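Putative hemoglobin-like oxygen-binding protein (PDB 4UUR) binds a b-type heme as a group II truncated hemoglobin and probably serves to bind or carry oxygen. Local coordinates at residues A[60-63]-A[64-68]; A[91-94]-A[95-99]; A[114-117]-A[118-122]. All coordinates share one frame; numbering follows the deposited sequence.

Contact 1: residues A[60-63]-A[64-68]; sequences LPLD and RIRQV. With HEM (protoporphyrin IX containing Fe), chain C.
Arg66 N gives its hydrogen to Leu62 O at 2.9 Å in a nearly straight bond (169°). The longer bond from Gln67 N to Asp63 O follows it. Ahead of them the chain turns through a cis peptide at Pro61. Water 1 spans the start of the helix, donating to Pro61 O and accepting from Ile65 N, 3.1 Å from each atom. Leu62 and Ile65 point the same way, side by side, with Leu62 CD2 3.9 Å from Ile65 CG2. Ile65 CG1 is anti to the backbone N (chi1 -172°), which sends CD1 away from Leu62 and onto the heme, 3.6 Å from CBA and near CAD, so one methyl rests against the aliphatic arms of both propionates on the side of the iron that carries water 2. Arg66 starts out over Leu62 O, with CG 3.3 Å from it, then runs extended past Leu62 CB to a salt bridge with Asp43 and a hydrogen bond with Asn39. Thus helix 63-76 is tied to helix 31-45, while Leu62 packs on Tyr55 of helix 52-56 and Val68 on Phe83 and His87 of helix 83-87.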
loop_
_atom_site.group_PDB
_atom_site.type_symbol
_atom_site.label_atom_id
_atom_site.label_comp_id
_atom_site.label_asym_id
_atom_site.label_seq_id
_atom_site.Cartn_x
_atom_site.Cartn_y
_atom_site.Cartn_z
ATOM N N LEU A 60 11.406 10.495 8.089
ATOM C CA LEU A 60 10.551 11.555 7.631
ATOM C C LEU A 60 11.372 12.485 6.776
ATOM O O LEU A 60 12.599 12.416 6.792
ATOM C CB LEU A 60 9.943 12.282 8.818
ATOM C CG LEU A 60 9.175 11.352 9.780
ATOM C CD1 LEU A 60 8.725 12.138 11.005
ATOM C CD2 LEU A 60 7.973 10.736 9.087
ATOM N N PRO A 61 10.716 13.328 5.981
ATOM C CA PRO A 61 9.292 13.367 5.751
ATOM C C PRO A 61 8.864 12.278 4.756
ATOM O O PRO A 61 9.705 11.727 4.042
ATOM C CB PRO A 61 9.087 14.774 5.169
ATOM C CG PRO A 61 10.347 15.033 4.404
ATOM C CD PRO A 61 11.435 14.351 5.194
ATOM N N LEU A 62 7.551 12.030 4.681
ATOM C CA LEU A 62 6.973 11.029 3.799
ATOM C C LEU A 62 6.808 11.364 2.320
ATOM O O LEU A 62 6.263 10.547 1.550
ATOM C CB LEU A 62 5.621 10.560 4.364
ATOM C CG LEU A 62 5.659 10.012 5.785
ATOM C CD1 LEU A 62 4.242 9.810 6.343
ATOM C CD2 LEU A 62 6.483 8.755 5.859
ATOM N N ASP A 63 7.284 12.517 1.891
ATOM C CA ASP A 63 6.957 12.986 0.529
ATOM C C ASP A 63 7.310 11.962 -0.553
ATOM O O ASP A 63 6.469 11.622 -1.412
ATOM C CB ASP A 63 7.612 14.354 0.266
ATOM C CG ASP A 63 7.382 15.353 1.442
ATOM O OD1 ASP A 63 6.536 15.073 2.338
ATOM O OD2 ASP A 63 8.051 16.404 1.493
ATOM N N ARG A 64 8.518 11.413 -0.483
ATOM C CA ARG A 64 8.986 10.507 -1.538
ATOM C C ARG A 64 8.248 9.167 -1.516
ATOM O O ARG A 64 7.895 8.671 -2.602
ATOM C CB ARG A 64 10.523 10.323 -1.465
ATOM C CG ARG A 64 11.118 8.951 -1.772
ATOM C CD ARG A 64 11.511 8.767 -3.240
ATOM N NE ARG A 64 12.694 7.905 -3.516
ATOM C CZ ARG A 64 13.099 6.824 -2.831
ATOM N NH1 ARG A 64 12.457 6.360 -1.765
ATOM N NH2 ARG A 64 14.183 6.182 -3.234
ATOM N N ILE A 65 8.058 8.569 -0.320
ATOM C CA ILE A 65 7.387 7.271 -0.243
ATOM C C ILE A 65 5.887 7.383 -0.598
ATOM O O ILE A 65 5.312 6.449 -1.159
ATOM C CB ILE A 65 7.588 6.593 1.142
ATOM C CG1 ILE A 65 7.053 5.182 1.147
ATOM C CG2 ILE A 65 6.862 7.347 2.246
ATOM C CD1 ILE A 65 7.688 4.298 0.117
ATOM N N ARG A 66 5.255 8.514 -0.254
ATOM C CA ARG A 66 3.910 8.764 -0.724
ATOM C C ARG A 66 3.852 8.642 -2.272
ATOM O O ARG A 66 2.996 7.914 -2.823
ATOM C CB ARG A 66 3.428 10.130 -0.296
ATOM C CG ARG A 66 3.011 10.190 1.147
ATOM C CD ARG A 66 2.622 11.620 1.522
ATOM N NE ARG A 66 2.210 11.737 2.919
ATOM C CZ ARG A 66 0.982 11.493 3.415
ATOM N NH1 ARG A 66 -0.035 11.110 2.660
ATOM N NH2 ARG A 66 0.758 11.645 4.686
ATOM N N GLN A 67 4.773 9.344 -2.933
ATOM C CA GLN A 67 4.869 9.400 -4.390
ATOM C C GLN A 67 5.231 8.027 -4.961
ATOM O O GLN A 67 4.589 7.526 -5.876
ATOM C CB GLN A 67 5.905 10.454 -4.788
ATOM C CG GLN A 67 6.294 10.528 -6.270
ATOM C CD GLN A 67 5.117 10.800 -7.188
ATOM O OE1 GLN A 67 4.275 11.682 -6.929
ATOM N NE2 GLN A 67 5.039 10.035 -8.270
ATOM N N VAL A 68 6.239 7.389 -4.392
ATOM C CA VAL A 68 6.649 6.059 -4.865
ATOM C C VAL A 68 5.535 5.046 -4.730
ATOM O O VAL A 68 5.258 4.317 -5.665
ATOM C CB VAL A 68 7.903 5.558 -4.131
ATOM C CG1 VAL A 68 8.177 4.092 -4.432
ATOM C CG2 VAL A 68 9.101 6.383 -4.567
HETATM C CHA HEM C . 8.757 0.537 0.991
HETATM C CHB HEM C . 7.416 -1.341 5.279
HETATM C CHC HEM C . 4.234 -4.132 2.897
HETATM C CHD HEM C . 4.953 -1.532 -1.043
HETATM C C1A HEM C . 8.690 0.250 2.342
HETATM C C2A HEM C . 9.494 0.834 3.323
HETATM C C3A HEM C . 9.097 0.321 4.522
HETATM C C4A HEM C . 8.053 -0.606 4.302
HETATM C CMA HEM C . 9.684 0.663 5.886
HETATM C CAA HEM C . 10.608 1.843 3.134
HETATM C CBA HEM C . 10.151 3.110 2.413
HETATM C CGA HEM C . 10.874 4.380 2.814
HETATM O O1A HEM C . 10.801 4.927 3.934
HETATM O O2A HEM C . 11.543 4.936 1.929
HETATM C C1B HEM C . 6.444 -2.310 4.979
HETATM C C2B HEM C . 5.938 -3.265 5.911
HETATM C C3B HEM C . 5.049 -4.062 5.237
HETATM C C4B HEM C . 5.082 -3.586 3.856
HETATM C CMB HEM C . 6.315 -3.282 7.383
HETATM C CAB HEM C . 4.178 -5.240 5.544
HETATM C CBB HEM C . 4.273 -5.888 6.659
HETATM C C1C HEM C . 4.056 -3.622 1.617
HETATM C C2C HEM C . 3.078 -4.007 0.687
HETATM C C3C HEM C . 3.317 -3.267 -0.446
HETATM C C4C HEM C . 4.409 -2.411 -0.167
HETATM C CMC HEM C . 2.026 -5.082 0.923
HETATM C CAC HEM C . 2.591 -3.217 -1.734
HETATM C CBC HEM C . 1.424 -3.823 -1.917
HETATM C C1D HEM C . 6.079 -0.822 -0.762
HETATM C C2D HEM C . 6.736 -0.038 -1.805
HETATM C C3D HEM C . 7.778 0.528 -1.238
HETATM C C4D HEM C . 7.772 0.081 0.146
HETATM C CMD HEM C . 6.367 0.121 -3.254
HETATM C CAD HEM C . 8.815 1.401 -1.925
HETATM C CBD HEM C . 9.965 0.453 -2.276
HETATM C CGD HEM C . 11.103 1.102 -3.072
HETATM O O1D HEM C . 11.162 2.326 -3.268
HETATM O O2D HEM C . 12.031 0.426 -3.559
HETATM N NA HEM C . 7.776 -0.603 2.972
HETATM N NB HEM C . 5.897 -2.554 3.805
HETATM N NC HEM C . 4.812 -2.648 1.092
HETATM N ND HEM C . 6.689 -0.687 0.394
HETATM FE FE HEM C . 6.322 -1.581 2.008
HETATM O O HOH W 1 9.696 9.173 2.240
HETATM O O HOH W 2 4.959 0.057 2.523
#

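Contact 2: residues A[91-94]-A[95-99]; sequences MLRK and RHMPF. With HEM (protoporphyrin IX containing Fe), chain C.
His96, which leans on Leu92 O through its other ring nitrogen, is the protein ligand of the heme iron: NE2 binds the metal at 2.2 Å, and across the macrocycle water 2 takes the other axial place. Three more side chains touch the heme. Leu92 CD1 presses on the vinyl carbon CAC at 3.4 Å. Phe99 turns one ring face to pyrrole A, the methyl CMA standing 3.9 Å above its centre. Arg95 runs extended from CG to NE along the propionate, whose O2D lies in the guanidinium plane, at its edge; the NE to O2D bond of 2.9 Å is weak, bent to 125°.

Behind this shell, Leu92 O sets the imidazole. It accepts from His96 ND1 at 2.7 Å, with the oxygen close to the ring plane, and also from His96 N, the two donors arriving from opposite faces of the carbonyl plane. With NE2 on the metal and ND1 on this carbonyl, rotation of the ring is fixed at both ends. Arg95 is steadied likewise: its N bonds to Met91 O in a straight helical bond, its NH1 lies beside Met91 CB, and NH1 donates to His89 O. Farther from the heme, Met97 lays CE over one face of the Arg93 guanidinium, 3.4 Å from NH2, while Arg93 NH1 bonds to the carbonyls of His140 and Ile142. Just past the helix, Met97 N donates to Lys94 O, and a type I turn from His96 to Phe99 leads the chain off.

A short F helix followed at once by the axial histidine, with ND1 bonded to a main-chain carbonyl one turn earlier, is the proximal heme site of the globin fold, here in its truncated form.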
loop_
_atom_site.group_PDB
_atom_site.type_symbol
_atom_site.label_atom_id
_atom_site.label_comp_id
_atom_site.label_asym_id
_atom_site.label_seq_id
_atom_site.Cartn_x
_atom_site.Cartn_y
_atom_site.Cartn_z
ATOM N N MET A 91 9.495 -6.828 -7.209
ATOM C CA MET A 91 10.357 -7.642 -6.374
ATOM C C MET A 91 10.111 -7.257 -4.920
ATOM O O MET A 91 11.043 -7.177 -4.130
ATOM C CB MET A 91 11.820 -7.337 -6.721
ATOM C CG MET A 91 12.148 -7.404 -8.206
ATOM S SD MET A 91 12.590 -9.075 -8.717
ATOM C CE MET A 91 14.262 -9.240 -8.058
ATOM N N LEU A 92 8.858 -7.000 -4.576
ATOM C CA LEU A 92 8.545 -6.417 -3.281
ATOM C C LEU A 92 9.161 -7.180 -2.124
ATOM O O LEU A 92 9.666 -6.544 -1.198
ATOM C CB LEU A 92 7.038 -6.310 -3.040
ATOM C CG LEU A 92 6.290 -5.331 -3.950
ATOM C CD1 LEU A 92 4.887 -5.132 -3.367
ATOM C CD2 LEU A 92 7.029 -4.001 -4.121
ATOM N N ARG A 93 9.125 -8.520 -2.144
ATOM C CA ARG A 93 9.639 -9.272 -0.996
ATOM C C ARG A 93 11.082 -8.890 -0.714
ATOM O O ARG A 93 11.440 -8.614 0.432
ATOM C CB ARG A 93 9.530 -10.795 -1.150
ATOM C CG ARG A 93 10.054 -11.503 0.089
ATOM C CD ARG A 93 9.581 -12.924 0.230
ATOM N NE ARG A 93 10.416 -13.638 1.176
ATOM C CZ ARG A 93 10.225 -13.701 2.492
ATOM N NH1 ARG A 93 9.205 -13.082 3.085
ATOM N NH2 ARG A 93 11.080 -14.385 3.244
ATOM N N LYS A 94 11.849 -8.838 -1.806
ATOM C CA LYS A 94 13.278 -8.560 -1.834
ATOM C C LYS A 94 13.540 -7.128 -1.406
ATOM O O LYS A 94 14.349 -6.875 -0.517
ATOM C CB LYS A 94 13.838 -8.810 -3.263
ATOM C CG LYS A 94 15.360 -8.696 -3.417
ATOM C CD LYS A 94 16.113 -9.704 -2.532
ATOM C CE LYS A 94 17.546 -9.272 -2.180
ATOM N NZ LYS A 94 18.040 -9.874 -0.890
ATOM N N ARG A 95 12.860 -6.197 -2.064
ATOM C CA ARG A 95 12.897 -4.774 -1.701
ATOM C C ARG A 95 12.643 -4.468 -0.224
ATOM O O ARG A 95 13.160 -3.495 0.255
ATOM C CB ARG A 95 11.887 -4.013 -2.529
ATOM C CG ARG A 95 12.487 -3.408 -3.755
ATOM C CD ARG A 95 11.516 -2.422 -4.352
ATOM N NE ARG A 95 12.099 -1.708 -5.484
ATOM C CZ ARG A 95 12.239 -2.238 -6.688
ATOM N NH1 ARG A 95 11.860 -3.482 -6.919
ATOM N NH2 ARG A 95 12.742 -1.521 -7.664
ATOM N N HIS A 96 11.846 -5.294 0.472
ATOM C CA HIS A 96 11.670 -5.231 1.950
ATOM C C HIS A 96 12.656 -5.992 2.781
ATOM O O HIS A 96 12.598 -5.913 4.022
ATOM C CB HIS A 96 10.266 -5.710 2.347
ATOM C CG HIS A 96 9.208 -4.778 1.880
ATOM N ND1 HIS A 96 8.874 -4.651 0.547
ATOM C CD2 HIS A 96 8.485 -3.856 2.547
ATOM C CE1 HIS A 96 7.972 -3.701 0.419
ATOM N NE2 HIS A 96 7.711 -3.214 1.620
ATOM N N MET A 97 13.575 -6.725 2.143
ATOM C CA MET A 97 14.549 -7.547 2.898
ATOM C C MET A 97 15.511 -6.753 3.802
ATOM O O MET A 97 16.029 -7.327 4.772
ATOM C CB MET A 97 15.386 -8.455 1.937
ATOM C CG MET A 97 14.768 -9.844 1.618
ATOM S SD MET A 97 14.568 -10.792 3.143
ATOM C CE MET A 97 12.969 -11.549 2.922
ATOM N N PRO A 98 15.804 -5.463 3.471
ATOM C CA PRO A 98 16.588 -4.666 4.417
ATOM C C PRO A 98 15.921 -4.528 5.771
ATOM O O PRO A 98 16.619 -4.306 6.721
ATOM C CB PRO A 98 16.665 -3.288 3.761
ATOM C CG PRO A 98 16.581 -3.569 2.319
ATOM C CD PRO A 98 15.662 -4.766 2.186
ATOM N N PHE A 99 14.586 -4.660 5.855
ATOM C CA PHE A 99 13.856 -4.458 7.119
ATOM C C PHE A 99 13.518 -5.798 7.788
ATOM O O PHE A 99 13.480 -6.877 7.165
ATOM C CB PHE A 99 12.573 -3.624 6.895
ATOM C CG PHE A 99 12.744 -2.488 5.914
ATOM C CD1 PHE A 99 13.448 -1.338 6.267
ATOM C CD2 PHE A 99 12.239 -2.568 4.640
ATOM C CE1 PHE A 99 13.609 -0.284 5.373
ATOM C CE2 PHE A 99 12.417 -1.547 3.721
ATOM C CZ PHE A 99 13.103 -0.397 4.085
HETATM C CHA HEM C . 8.757 0.537 0.991
HETATM C CHB HEM C . 7.416 -1.341 5.279
HETATM C CHC HEM C . 4.234 -4.132 2.897
HETATM C CHD HEM C . 4.953 -1.532 -1.043
HETATM C C1A HEM C . 8.690 0.250 2.342
HETATM C C2A HEM C . 9.494 0.834 3.323
HETATM C C3A HEM C . 9.097 0.321 4.522
HETATM C C4A HEM C . 8.053 -0.606 4.302
HETATM C CMA HEM C . 9.684 0.663 5.886
HETATM C CAA HEM C . 10.608 1.843 3.134
HETATM C CBA HEM C . 10.151 3.110 2.413
HETATM C CGA HEM C . 10.874 4.380 2.814
HETATM O O1A HEM C . 10.801 4.927 3.934
HETATM O O2A HEM C . 11.543 4.936 1.929
HETATM C C1B HEM C . 6.444 -2.310 4.979
HETATM C C2B HEM C . 5.938 -3.265 5.911
HETATM C C3B HEM C . 5.049 -4.062 5.237
HETATM C C4B HEM C . 5.082 -3.586 3.856
HETATM C CMB HEM C . 6.315 -3.282 7.383
HETATM C CAB HEM C . 4.178 -5.240 5.544
HETATM C CBB HEM C . 4.273 -5.888 6.659
HETATM C C1C HEM C . 4.056 -3.622 1.617
HETATM C C2C HEM C . 3.078 -4.007 0.687
HETATM C C3C HEM C . 3.317 -3.267 -0.446
HETATM C C4C HEM C . 4.409 -2.411 -0.167
HETATM C CMC HEM C . 2.026 -5.082 0.923
HETATM C CAC HEM C . 2.591 -3.217 -1.734
HETATM C CBC HEM C . 1.424 -3.823 -1.917
HETATM C C1D HEM C . 6.079 -0.822 -0.762
HETATM C C2D HEM C . 6.736 -0.038 -1.805
HETATM C C3D HEM C . 7.778 0.528 -1.238
HETATM C C4D HEM C . 7.772 0.081 0.146
HETATM C CMD HEM C . 6.367 0.121 -3.254
HETATM C CAD HEM C . 8.815 1.401 -1.925
HETATM C CBD HEM C . 9.965 0.453 -2.276
HETATM C CGD HEM C . 11.103 1.102 -3.072
HETATM O O1D HEM C . 11.162 2.326 -3.268
HETATM O O2D HEM C . 12.031 0.426 -3.559
HETATM N NA HEM C . 7.776 -0.603 2.972
HETATM N NB HEM C . 5.897 -2.554 3.805
HETATM N NC HEM C . 4.812 -2.648 1.092
HETATM N ND HEM C . 6.689 -0.687 0.394
HETATM FE FE HEM C . 6.322 -1.581 2.008
HETATM O O HOH W 2 4.959 0.057 2.523
#

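Contact 3: residues A[114-117]-A[118-122]; sequences NKTL and DLEVD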
loop_
_atom_site.group_PDB
_atom_site.type_symbol
_atom_site.label_atom_id
_atom_site.label_comp_id
_atom_site.label_asym_id
_atom_site.label_seq_id
_atom_site.Cartn_x
_atom_site.Cartn_y
_atom_site.Cartn_z
ATOM N N ASN A 114 -6.798 -1.708 5.152
ATOM C CA ASN A 114 -8.261 -1.937 5.398
ATOM C C ASN A 114 -9.051 -0.643 5.643
ATOM O O ASN A 114 -10.047 -0.353 4.981
ATOM C CB ASN A 114 -8.468 -2.911 6.569
ATOM C CG ASN A 114 -8.026 -4.339 6.230
ATOM O OD1 ASN A 114 -8.025 -4.759 5.077
ATOM N ND2 ASN A 114 -7.586 -5.066 7.236
ATOM N N LYS A 115 -8.608 0.139 6.598
ATOM C CA LYS A 115 -9.253 1.417 6.859
ATOM C C LYS A 115 -9.299 2.334 5.639
ATOM O O LYS A 115 -10.315 3.043 5.415
ATOM C CB LYS A 115 -8.543 2.124 7.993
ATOM C CG LYS A 115 -8.786 1.459 9.343
ATOM C CD LYS A 115 -8.162 2.267 10.465
ATOM C CE LYS A 115 -9.208 2.967 11.325
ATOM N NZ LYS A 115 -9.719 1.984 12.332
ATOM N N THR A 116 -8.201 2.333 4.864
ATOM C CA THR A 116 -8.097 3.124 3.663
ATOM C C THR A 116 -9.111 2.658 2.604
ATOM O O THR A 116 -9.790 3.470 1.972
ATOM C CB THR A 116 -6.658 2.998 3.076
ATOM O OG1 THR A 116 -5.732 3.617 3.985
ATOM C CG2 THR A 116 -6.530 3.636 1.670
ATOM N N LEU A 117 -9.141 1.359 2.359
ATOM C CA LEU A 117 -10.001 0.788 1.326
ATOM C C LEU A 117 -11.498 0.903 1.656
ATOM O O LEU A 117 -12.294 1.189 0.748
ATOM C CB LEU A 117 -9.632 -0.668 1.047
ATOM C CG LEU A 117 -8.246 -0.811 0.408
ATOM C CD1 LEU A 117 -7.853 -2.259 0.299
ATOM C CD2 LEU A 117 -8.190 -0.170 -0.943
ATOM N N ASP A 118 -11.863 0.759 2.928
ATOM C CA ASP A 118 -13.221 1.122 3.361
ATOM C C ASP A 118 -13.589 2.560 2.976
ATOM O O ASP A 118 -14.708 2.826 2.517
ATOM C CB ASP A 118 -13.417 0.945 4.893
ATOM C CG ASP A 118 -13.529 -0.507 5.292
ATOM O OD1 ASP A 118 -13.555 -1.352 4.379
ATOM O OD2 ASP A 118 -13.527 -0.822 6.507
ATOM N N LEU A 119 -12.683 3.501 3.173
ATOM C CA LEU A 119 -13.070 4.870 2.857
ATOM C C LEU A 119 -12.961 5.191 1.361
ATOM O O LEU A 119 -13.636 6.079 0.884
ATOM C CB LEU A 119 -12.266 5.865 3.679
ATOM C CG LEU A 119 -12.672 5.995 5.138
ATOM C CD1 LEU A 119 -11.505 6.444 5.973
ATOM C CD2 LEU A 119 -13.825 6.933 5.302
ATOM N N GLU A 120 -12.143 4.480 0.606
ATOM C CA GLU A 120 -11.808 4.964 -0.776
ATOM C C GLU A 120 -12.509 4.187 -1.843
ATOM O O GLU A 120 -12.632 4.654 -2.961
ATOM C CB GLU A 120 -10.279 4.949 -1.059
ATOM C CG GLU A 120 -9.472 5.917 -0.195
ATOM C CD GLU A 120 -9.799 7.400 -0.474
ATOM O OE1 GLU A 120 -10.068 7.761 -1.650
ATOM O OE2 GLU A 120 -9.775 8.230 0.468
ATOM N N VAL A 121 -12.930 2.972 -1.524
ATOM C CA VAL A 121 -13.489 2.094 -2.535
ATOM C C VAL A 121 -14.974 1.873 -2.247
ATOM O O VAL A 121 -15.348 1.167 -1.290
ATOM C CB VAL A 121 -12.755 0.758 -2.597
ATOM C CG1 VAL A 121 -13.164 -0.026 -3.861
ATOM C CG2 VAL A 121 -11.246 0.960 -2.571
ATOM N N ASP A 122 -15.808 2.473 -3.077
ATOM C CA ASP A 122 -17.246 2.402 -2.865
ATOM C C ASP A 122 -17.881 1.113 -3.424
ATOM O O ASP A 122 -18.847 0.635 -2.830
ATOM C CB ASP A 122 -17.969 3.674 -3.304
ATOM C CG ASP A 122 -17.814 3.970 -4.765
ATOM O OD1 ASP A 122 -17.803 3.023 -5.573
ATOM O OD2 ASP A 122 -17.727 5.173 -5.100
#
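The carboxylate of Asp118 lies with one face against Asn114 O, which stands above its CG at 3.5 Å and is nearly as far from each of OD1 and OD2. The first torsion puts CG beside the backbone N (chi1 -74°), folding the group back over the preceding turn, and OD1 goes on to a salt bridge with Lys131. Asn114 O meanwhile takes the hydrogen of Asp118 N at 3.0 Å in an almost straight bond (176°). A second carboxylate, that of Glu120, is carried away by a bend at chi2 to a salt bridge with Arg40, while its CG rests 3.3 Å from Thr116 O.

This is the C-terminal end of helix 103-120, the G helix of the globin fold, lying between helices 31-45 and 124-141. The regular bonding frays here: Glu120 N has two weak bonds, to Thr116 O and Leu117 O, whereas Val121 N makes a sounder one to Leu117 O at 3.0 Å as its residue leaves helical geometry. Leu117 and Val121 run side by side, with Leu117 CD2 3.6 Å from Val121 CG2. Leu117 also packs on Leu130 and Phe134 of helix 124-141, and Thr116 faces Ile37 and Phe41 of helix 31-45.

From the N terminus the three contacts come in series, none nested in or crossing another, and each is a local contact along continuous chain. Contact 1 closes the loop after helix 52-56 and starts helix 63-76, on the distal side of the heme. Contact 2 spans the short helix 92-95 and the turn leading toward helix 103-120, on the proximal side; the two do not touch but share the heme and its water 2, their centres about 17 Å apart. Contact 3 closes no loop: it ends helix 103-120, just before helix 124-141. Its centre is about 26 Å from that of contact 2, on the opposite side of the chain's centre, away from the heme site.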